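Local coordinates for protein NADH dehydrogenase, putative (Plasmodium falciparum, PDB 5JWC) that oxidises NADH with a bound FAD and probably passes the electrons to ubiquinone, as a type II NADH dehydrogenase of the malaria parasite, at residues T55-N61 with N99-E104; Y338-K344 with E430-L434. All blocks are in the same frame, centred on the assembly; numbering follows the deposited sequence.

Contact 1: residues T55-N61 with N99-E104. With FAD (flavin-adenine dinucleotide), chain C.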
loop_
_atom_site.group_PDB
_atom_site.type_symbol
_atom_site.label_atom_id
_atom_site.label_comp_id
_atom_site.label_asym_id
_atom_site.label_seq_id
_atom_site.Cartn_x
_atom_site.Cartn_y
_atom_site.Cartn_z
ATOM N N THR A 55 -18.908 14.073 17.700
ATOM C CA THR A 55 -18.784 12.897 16.858
ATOM C C THR A 55 -18.463 13.304 15.425
ATOM O O THR A 55 -19.168 14.125 14.833
ATOM C CB THR A 55 -20.079 12.032 16.880
ATOM O OG1 THR A 55 -20.407 11.700 18.236
ATOM C CG2 THR A 55 -19.883 10.754 16.103
ATOM N N LEU A 56 -17.392 12.742 14.872
ATOM C CA LEU A 56 -17.096 12.955 13.476
ATOM C C LEU A 56 -17.604 11.780 12.670
ATOM O O LEU A 56 -17.377 10.604 13.009
ATOM C CB LEU A 56 -15.595 13.177 13.250
ATOM C CG LEU A 56 -15.196 13.695 11.859
ATOM C CD1 LEU A 56 -13.904 14.556 11.996
ATOM C CD2 LEU A 56 -14.976 12.566 10.860
ATOM N N ILE A 57 -18.295 12.112 11.592
ATOM C CA ILE A 57 -18.894 11.127 10.732
ATOM C C ILE A 57 -18.370 11.290 9.311
ATOM O O ILE A 57 -18.504 12.356 8.711
ATOM C CB ILE A 57 -20.426 11.270 10.747
ATOM C CG1 ILE A 57 -20.942 11.022 12.159
ATOM C CG2 ILE A 57 -21.043 10.281 9.814
ATOM C CD1 ILE A 57 -22.402 11.278 12.305
ATOM N N SER A 58 -17.784 10.230 8.776
ATOM C CA SER A 58 -17.238 10.248 7.426
ATOM C C SER A 58 -17.038 8.828 6.937
ATOM O O SER A 58 -16.713 7.955 7.738
ATOM C CB SER A 58 -15.908 11.006 7.396
ATOM O OG SER A 58 -15.325 10.908 6.118
ATOM N N PRO A 59 -17.227 8.579 5.630
ATOM C CA PRO A 59 -16.966 7.216 5.143
ATOM C C PRO A 59 -15.468 6.912 5.082
ATOM O O PRO A 59 -15.080 5.766 4.871
ATOM C CB PRO A 59 -17.588 7.212 3.740
ATOM C CG PRO A 59 -17.521 8.658 3.302
ATOM C CD PRO A 59 -17.736 9.465 4.567
ATOM N N ARG A 60 -14.649 7.941 5.279
ATOM C CA ARG A 60 -13.194 7.835 5.227
ATOM C C ARG A 60 -12.643 7.961 6.639
ATOM O O ARG A 60 -12.797 9.013 7.280
ATOM C CB ARG A 60 -12.617 8.938 4.324
ATOM C CG ARG A 60 -11.223 8.697 3.776
ATOM C CD ARG A 60 -10.787 9.870 2.880
ATOM N NE ARG A 60 -10.544 11.071 3.669
ATOM C CZ ARG A 60 -10.289 12.272 3.150
ATOM N NH1 ARG A 60 -10.235 12.427 1.832
ATOM N NH2 ARG A 60 -10.073 13.305 3.950
ATOM N N ASN A 61 -12.001 6.912 7.148
ATOM C CA ASN A 61 -11.571 6.977 8.543
ATOM C C ASN A 61 -10.151 7.521 8.697
ATOM O O ASN A 61 -9.512 7.361 9.737
ATOM C CB ASN A 61 -11.734 5.614 9.226
ATOM C CG ASN A 61 -10.642 4.651 8.879
ATOM O OD1 ASN A 61 -10.152 4.638 7.753
ATOM N ND2 ASN A 61 -10.251 3.833 9.848
ATOM N N ASN A 99 -15.620 11.085 19.409
ATOM C CA ASN A 99 -16.029 9.834 18.800
ATOM C C ASN A 99 -15.950 9.909 17.284
ATOM O O ASN A 99 -16.007 10.996 16.704
ATOM C CB ASN A 99 -17.460 9.511 19.221
ATOM C CG ASN A 99 -17.610 9.469 20.730
ATOM O OD1 ASN A 99 -17.337 8.451 21.360
ATOM N ND2 ASN A 99 -18.002 10.604 21.319
ATOM N N TYR A 100 -15.840 8.756 16.644
ATOM C CA TYR A 100 -15.850 8.702 15.195
ATOM C C TYR A 100 -16.698 7.526 14.727
ATOM O O TYR A 100 -16.614 6.444 15.286
ATOM C CB TYR A 100 -14.424 8.585 14.620
ATOM C CG TYR A 100 -14.454 8.157 13.158
ATOM C CD1 TYR A 100 -14.855 9.037 12.153
ATOM C CD2 TYR A 100 -14.159 6.849 12.797
ATOM C CE1 TYR A 100 -14.921 8.634 10.818
ATOM C CE2 TYR A 100 -14.223 6.440 11.489
ATOM C CZ TYR A 100 -14.606 7.326 10.498
ATOM O OH TYR A 100 -14.660 6.878 9.190
ATOM N N LEU A 101 -17.482 7.733 13.677
ATOM C CA LEU A 101 -18.312 6.680 13.109
ATOM C C LEU A 101 -18.083 6.615 11.606
ATOM O O LEU A 101 -18.126 7.645 10.930
ATOM C CB LEU A 101 -19.804 6.932 13.397
ATOM C CG LEU A 101 -20.257 6.785 14.842
ATOM C CD1 LEU A 101 -21.737 7.133 14.964
ATOM C CD2 LEU A 101 -19.974 5.354 15.349
ATOM N N GLN A 102 -17.830 5.422 11.074
ATOM C CA GLN A 102 -17.614 5.303 9.642
ATOM C C GLN A 102 -18.935 5.177 8.911
ATOM O O GLN A 102 -19.418 4.076 8.643
ATOM C CB GLN A 102 -16.713 4.125 9.309
ATOM C CG GLN A 102 -16.311 4.117 7.847
ATOM C CD GLN A 102 -15.169 3.168 7.567
ATOM O OE1 GLN A 102 -14.173 3.547 6.945
ATOM N NE2 GLN A 102 -15.303 1.933 8.018
ATOM N N LEU A 103 -19.511 6.322 8.581
ATOM C CA LEU A 103 -20.803 6.367 7.934
ATOM C C LEU A 103 -20.784 7.447 6.867
ATOM O O LEU A 103 -20.023 8.412 6.976
ATOM C CB LEU A 103 -21.896 6.666 8.956
ATOM C CG LEU A 103 -22.126 5.679 10.097
ATOM C CD1 LEU A 103 -23.024 6.323 11.138
ATOM C CD2 LEU A 103 -22.745 4.397 9.548
ATOM N N GLU A 104 -21.634 7.284 5.859
ATOM C CA GLU A 104 -21.888 8.310 4.863
ATOM C C GLU A 104 -23.232 8.988 5.166
ATOM O O GLU A 104 -24.257 8.306 5.279
ATOM C CB GLU A 104 -21.899 7.688 3.467
ATOM C CG GLU A 104 -22.342 8.637 2.379
ATOM C CD GLU A 104 -22.638 7.934 1.062
ATOM O OE1 GLU A 104 -21.991 6.906 0.756
ATOM O OE2 GLU A 104 -23.534 8.417 0.333
HETATM P PA FAD C . -12.093 17.471 1.871
HETATM O O1A FAD C . -12.079 16.838 0.509
HETATM O O2A FAD C . -10.741 17.756 2.421
HETATM O O5B FAD C . -12.930 16.560 2.902
HETATM C C5B FAD C . -14.259 16.170 2.642
HETATM C C4B FAD C . -14.559 15.018 3.587
HETATM O O4B FAD C . -15.946 14.751 3.570
HETATM C C3B FAD C . -13.844 13.735 3.152
HETATM O O3B FAD C . -13.370 13.074 4.305
HETATM C C2B FAD C . -14.958 12.898 2.562
HETATM O O2B FAD C . -14.695 11.524 2.729
HETATM C C1B FAD C . -16.119 13.357 3.437
HETATM N N9A FAD C . -17.453 13.132 2.876
HETATM C C8A FAD C . -17.845 13.204 1.560
HETATM N N7A FAD C . -19.175 12.939 1.513
HETATM C C5A FAD C . -19.626 12.707 2.766
HETATM C C6A FAD C . -20.883 12.397 3.259
HETATM N N6A FAD C . -21.935 12.358 2.442
HETATM N N1A FAD C . -21.044 12.225 4.615
HETATM C C2A FAD C . -19.962 12.356 5.467
HETATM N N3A FAD C . -18.710 12.662 4.966
HETATM C C4A FAD C . -18.551 12.826 3.634
HETATM N N1 FAD C . -5.398 23.380 -1.304
HETATM C C2 FAD C . -4.436 24.266 -0.901
HETATM O O2 FAD C . -4.752 25.214 -0.191
HETATM N N3 FAD C . -3.113 24.095 -1.271
HETATM C C4 FAD C . -2.722 23.033 -2.043
HETATM O O4 FAD C . -1.529 22.902 -2.347
HETATM C C4X FAD C . -3.687 22.118 -2.448
HETATM N N5 FAD C . -3.345 21.034 -3.226
HETATM C C5X FAD C . -4.330 20.133 -3.616
HETATM C C6 FAD C . -3.987 19.031 -4.378
HETATM C C7 FAD C . -4.949 18.114 -4.785
HETATM C C7M FAD C . -4.527 16.932 -5.627
HETATM C C8 FAD C . -6.275 18.294 -4.411
HETATM C C8M FAD C . -7.331 17.319 -4.841
HETATM C C9 FAD C . -6.624 19.404 -3.639
HETATM C C9A FAD C . -5.654 20.319 -3.235
HETATM N N10 FAD C . -5.991 21.417 -2.463
HETATM C C10 FAD C . -5.020 22.300 -2.069
HETATM C "C1'" FAD C . -7.415 21.689 -2.075
HETATM C "C2'" FAD C . -7.876 21.060 -0.785
HETATM O "O2'" FAD C . -7.666 19.677 -0.855
HETATM C "C3'" FAD C . -9.371 21.297 -0.679
HETATM O "O3'" FAD C . -9.674 22.668 -0.806
HETATM C "C4'" FAD C . -9.795 20.770 0.681
HETATM O "O4'" FAD C . -9.761 19.369 0.585
HETATM C "C5'" FAD C . -11.181 21.238 1.095
HETATM O "O5'" FAD C . -11.417 20.746 2.398
HETATM P P FAD C . -12.853 20.111 2.761
HETATM O O1P FAD C . -12.876 19.758 4.231
HETATM O O2P FAD C . -13.889 21.110 2.329
HETATM O O3P FAD C . -12.986 18.813 1.798
#
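Tyr100 reaches along its neighbouring strand and gives its hydroxyl proton to a main-chain carbonyl two residues further on than its own bridge partner: OH lies 2.7 Å from Ser58 O, tilted 34° from the carbonyl plane. With CG anti to the backbone N (chi1 165°), the ring runs forward past Leu56, whose CD2 packs 3.8 Å from Tyr100 CD1, and Asn61 CB closes in at 3.2 Å from the Tyr100 OH. The strands that carry these residues, 55-57 and 99-101, pair in parallel. Leu56 pairs through both its N and its O: N donates to Asn99 O (2.9 Å) and O receives Leu101 N almost head-on (2.9 Å). The pairing then frays into weak bonds from Ser58 N to Leu101 O and from Leu103 N to Ser58 O, as Gln102 centres an inverse gamma turn. On the sheet face of Thr55, Ile57 and Leu101, Ile57 CG2 rests 3.8 Å from Leu103 CB. Ser58 OG accepts Arg60 N in an ST turn and also pairs with Ser36. Here the strand end meets the cofactor: Pro59 CD sits 3.4 Å from FAD N3A, the ribose O3B of FAD lies over one face of the Arg60 guanidinium, offset toward its rim, and NH1 of Arg60 forms a salt bridge with Asp157. Glu173 and Leu177 of the second subunit pack against Tyr100 and Leu103. A parallel pair whose strand 53-57 gives way to a loop against the adenine and its ribose is characteristic of the Rossmann-type dinucleotide-binding fold of pyridine nucleotide-disulphide oxidoreductases.

Contact 2: residues Y338-K344 with E430-L434. With FAD (flavin-adenine dinucleotide), chain C.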
loop_
_atom_site.group_PDB
_atom_site.type_symbol
_atom_site.label_atom_id
_atom_site.label_comp_id
_atom_site.label_asym_id
_atom_site.label_seq_id
_atom_site.Cartn_x
_atom_site.Cartn_y
_atom_site.Cartn_z
ATOM N N TYR A 338 -23.778 24.661 10.528
ATOM C CA TYR A 338 -22.662 25.420 9.963
ATOM C C TYR A 338 -22.077 24.630 8.791
ATOM O O TYR A 338 -22.263 23.416 8.696
ATOM C CB TYR A 338 -21.558 25.669 10.999
ATOM C CG TYR A 338 -21.926 26.586 12.143
ATOM C CD1 TYR A 338 -21.459 27.889 12.186
ATOM C CD2 TYR A 338 -22.719 26.132 13.203
ATOM C CE1 TYR A 338 -21.769 28.729 13.228
ATOM C CE2 TYR A 338 -23.046 26.978 14.267
ATOM C CZ TYR A 338 -22.568 28.274 14.262
ATOM O OH TYR A 338 -22.859 29.137 15.276
ATOM N N ALA A 339 -21.392 25.314 7.883
ATOM C CA ALA A 339 -20.684 24.617 6.809
ATOM C C ALA A 339 -19.359 25.303 6.564
ATOM O O ALA A 339 -19.265 26.534 6.673
ATOM C CB ALA A 339 -21.507 24.572 5.550
ATOM N N ILE A 340 -18.331 24.514 6.263
ATOM C CA ILE A 340 -16.986 25.056 6.052
ATOM C C ILE A 340 -16.319 24.332 4.892
ATOM O O ILE A 340 -16.734 23.226 4.527
ATOM C CB ILE A 340 -16.101 24.907 7.309
ATOM C CG1 ILE A 340 -15.909 23.429 7.661
ATOM C CG2 ILE A 340 -16.700 25.644 8.499
ATOM C CD1 ILE A 340 -15.078 23.228 8.968
ATOM N N GLY A 341 -15.289 24.932 4.305
ATOM C CA GLY A 341 -14.565 24.245 3.240
ATOM C C GLY A 341 -15.202 24.357 1.867
ATOM O O GLY A 341 -15.943 25.304 1.590
ATOM N N ASP A 342 -14.919 23.379 1.007
ATOM C CA ASP A 342 -15.308 23.428 -0.415
ATOM C C ASP A 342 -16.804 23.273 -0.688
ATOM O O ASP A 342 -17.260 23.517 -1.808
ATOM C CB ASP A 342 -14.608 22.317 -1.189
ATOM C CG ASP A 342 -13.130 22.580 -1.416
ATOM O OD1 ASP A 342 -12.594 23.604 -0.941
ATOM O OD2 ASP A 342 -12.499 21.715 -2.063
ATOM N N CYS A 343 -17.572 22.817 0.298
ATOM C CA CYS A 343 -18.999 22.581 0.039
ATOM C C CYS A 343 -19.838 23.858 0.164
ATOM O O CYS A 343 -21.046 23.821 -0.065
ATOM C CB CYS A 343 -19.573 21.514 0.989
ATOM S SG CYS A 343 -19.754 22.053 2.723
ATOM N N LYS A 344 -19.210 24.977 0.525
ATOM C CA LYS A 344 -19.954 26.198 0.831
ATOM C C LYS A 344 -19.418 27.436 0.107
ATOM O O LYS A 344 -18.264 27.460 -0.344
ATOM C CB LYS A 344 -19.963 26.452 2.346
ATOM C CG LYS A 344 -18.598 26.798 2.936
ATOM C CD LYS A 344 -18.352 28.300 3.033
ATOM C CE LYS A 344 -16.960 28.612 3.583
ATOM N NZ LYS A 344 -15.845 28.095 2.709
ATOM N N GLU A 430 -10.982 28.244 8.435
ATOM C CA GLU A 430 -12.403 28.261 8.806
ATOM C C GLU A 430 -12.656 27.318 9.976
ATOM O O GLU A 430 -13.478 27.603 10.874
ATOM C CB GLU A 430 -13.299 27.862 7.628
ATOM C CG GLU A 430 -13.425 28.905 6.519
ATOM C CD GLU A 430 -13.920 28.308 5.201
ATOM O OE1 GLU A 430 -14.534 27.216 5.226
ATOM O OE2 GLU A 430 -13.693 28.925 4.128
ATOM N N ALA A 431 -11.989 26.168 9.935
ATOM C CA ALA A 431 -12.109 25.182 10.996
ATOM C C ALA A 431 -11.588 25.735 12.311
ATOM O O ALA A 431 -12.185 25.486 13.357
ATOM C CB ALA A 431 -11.362 23.871 10.629
ATOM N N TYR A 432 -10.454 26.435 12.278
ATOM C CA TYR A 432 -9.895 26.972 13.502
ATOM C C TYR A 432 -10.765 28.125 14.024
ATOM O O TYR A 432 -10.984 28.242 15.236
ATOM C CB TYR A 432 -8.438 27.402 13.312
ATOM C CG TYR A 432 -7.503 26.196 13.291
ATOM C CD1 TYR A 432 -7.947 24.954 13.751
ATOM C CD2 TYR A 432 -6.183 26.294 12.844
ATOM C CE1 TYR A 432 -7.119 23.837 13.750
ATOM C CE2 TYR A 432 -5.340 25.181 12.847
ATOM C CZ TYR A 432 -5.821 23.951 13.302
ATOM O OH TYR A 432 -5.016 22.819 13.314
ATOM N N TYR A 433 -11.241 28.969 13.108
ATOM C CA TYR A 433 -12.135 30.068 13.463
ATOM C C TYR A 433 -13.374 29.526 14.174
ATOM O O TYR A 433 -13.729 29.989 15.259
ATOM C CB TYR A 433 -12.537 30.876 12.211
ATOM C CG TYR A 433 -13.818 31.671 12.355
ATOM C CD1 TYR A 433 -13.812 32.959 12.899
ATOM C CD2 TYR A 433 -15.034 31.138 11.945
ATOM C CE1 TYR A 433 -14.998 33.694 13.031
ATOM C CE2 TYR A 433 -16.217 31.858 12.074
ATOM C CZ TYR A 433 -16.193 33.132 12.616
ATOM O OH TYR A 433 -17.382 33.831 12.740
ATOM N N LEU A 434 -14.019 28.536 13.564
ATOM C CA LEU A 434 -15.320 28.097 14.024
ATOM C C LEU A 434 -15.229 27.263 15.310
ATOM O O LEU A 434 -16.074 27.395 16.202
ATOM C CB LEU A 434 -16.028 27.312 12.935
ATOM C CG LEU A 434 -17.460 26.915 13.266
ATOM C CD1 LEU A 434 -18.272 28.202 13.558
ATOM C CD2 LEU A 434 -18.040 26.116 12.106
HETATM P PA FAD C . -12.093 17.471 1.871
HETATM O O1A FAD C . -12.079 16.838 0.509
HETATM O O2A FAD C . -10.741 17.756 2.421
HETATM O O5B FAD C . -12.930 16.560 2.902
HETATM C C5B FAD C . -14.259 16.170 2.642
HETATM C C4B FAD C . -14.559 15.018 3.587
HETATM O O4B FAD C . -15.946 14.751 3.570
HETATM C C3B FAD C . -13.844 13.735 3.152
HETATM O O3B FAD C . -13.370 13.074 4.305
HETATM C C2B FAD C . -14.958 12.898 2.562
HETATM O O2B FAD C . -14.695 11.524 2.729
HETATM C C1B FAD C . -16.119 13.357 3.437
HETATM N N9A FAD C . -17.453 13.132 2.876
HETATM C C8A FAD C . -17.845 13.204 1.560
HETATM N N7A FAD C . -19.175 12.939 1.513
HETATM C C5A FAD C . -19.626 12.707 2.766
HETATM C C6A FAD C . -20.883 12.397 3.259
HETATM N N6A FAD C . -21.935 12.358 2.442
HETATM N N1A FAD C . -21.044 12.225 4.615
HETATM C C2A FAD C . -19.962 12.356 5.467
HETATM N N3A FAD C . -18.710 12.662 4.966
HETATM C C4A FAD C . -18.551 12.826 3.634
HETATM N N1 FAD C . -5.398 23.380 -1.304
HETATM C C2 FAD C . -4.436 24.266 -0.901
HETATM O O2 FAD C . -4.752 25.214 -0.191
HETATM N N3 FAD C . -3.113 24.095 -1.271
HETATM C C4 FAD C . -2.722 23.033 -2.043
HETATM O O4 FAD C . -1.529 22.902 -2.347
HETATM C C4X FAD C . -3.687 22.118 -2.448
HETATM N N5 FAD C . -3.345 21.034 -3.226
HETATM C C5X FAD C . -4.330 20.133 -3.616
HETATM C C6 FAD C . -3.987 19.031 -4.378
HETATM C C7 FAD C . -4.949 18.114 -4.785
HETATM C C7M FAD C . -4.527 16.932 -5.627
HETATM C C8 FAD C . -6.275 18.294 -4.411
HETATM C C8M FAD C . -7.331 17.319 -4.841
HETATM C C9 FAD C . -6.624 19.404 -3.639
HETATM C C9A FAD C . -5.654 20.319 -3.235
HETATM N N10 FAD C . -5.991 21.417 -2.463
HETATM C C10 FAD C . -5.020 22.300 -2.069
HETATM C "C1'" FAD C . -7.415 21.689 -2.075
HETATM C "C2'" FAD C . -7.876 21.060 -0.785
HETATM O "O2'" FAD C . -7.666 19.677 -0.855
HETATM C "C3'" FAD C . -9.371 21.297 -0.679
HETATM O "O3'" FAD C . -9.674 22.668 -0.806
HETATM C "C4'" FAD C . -9.795 20.770 0.681
HETATM O "O4'" FAD C . -9.761 19.369 0.585
HETATM C "C5'" FAD C . -11.181 21.238 1.095
HETATM O "O5'" FAD C . -11.417 20.746 2.398
HETATM P P FAD C . -12.853 20.111 2.761
HETATM O O1P FAD C . -12.876 19.758 4.231
HETATM O O2P FAD C . -13.889 21.110 2.329
HETATM O O3P FAD C . -12.986 18.813 1.798
#
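Charge and hydrogen bonding centre on the carboxylate of Glu430, which reaches from helix 424-440 into the loop after strand 337-339. Its OE1 accepts Gly341 N at 2.6 Å, in a nearly straight bond (173°) that meets the oxygen almost end-on. Lys344 approaches from the opposite direction: NZ makes a salt bridge to Glu430 OE2 at 2.7 Å, on the syn side and somewhat out of the carboxylate plane, with a weaker bond to OE1. Turns about the second and fourth side-chain torsions (94° and 62°) fold the Lys344 chain back, and NZ also donates to Gly341 O (3.0 Å), closing the loop on itself. Apolar packing flanks this group. Ile340 CD1 lies 4.1 Å from Ala431 CB, and its CG2 touches Leu434 CD2, while Leu434 CD1 comes 3.5 Å from Tyr338 CD1; the Tyr338 ring also meets Phe438 edge-to-face. Cofactor binding follows directly along the loop: Asp342 N donates to FAD O2P at 2.8 Å, and FAD O3' donates to Asp342 OD1. Gly341 CA lies close to the same phosphate oxygen. A Gly-Asp pair just after a strand, its aspartate binding the flavin-side phosphate through N and the ribityl O3' through its carboxylate, is the second FAD-binding motif of this flavoprotein family.

How the contacts relate
Both contacts belong to one FAD site and one mixed sheet, in which strand 53-57 is followed by 30-34, 131-134 and then the edge strand 337-339. Their centres lie about 17 Å apart and their nearest atoms about 9 Å, so they do not touch; the extended cofactor spans the gap. Contact 1 meets the adenine and its ribose, contact 2 the phosphate next to the ribityl chain and the O3' hydroxyl of that chain. Between them, Ser36 and Gly39, from the loop and helix following strand 30-34, add further hydrogen bonds to FAD. Contact 1 also faces the second subunit, whereas contact 2 ties the sheet edge to helix 424-440 within one chain.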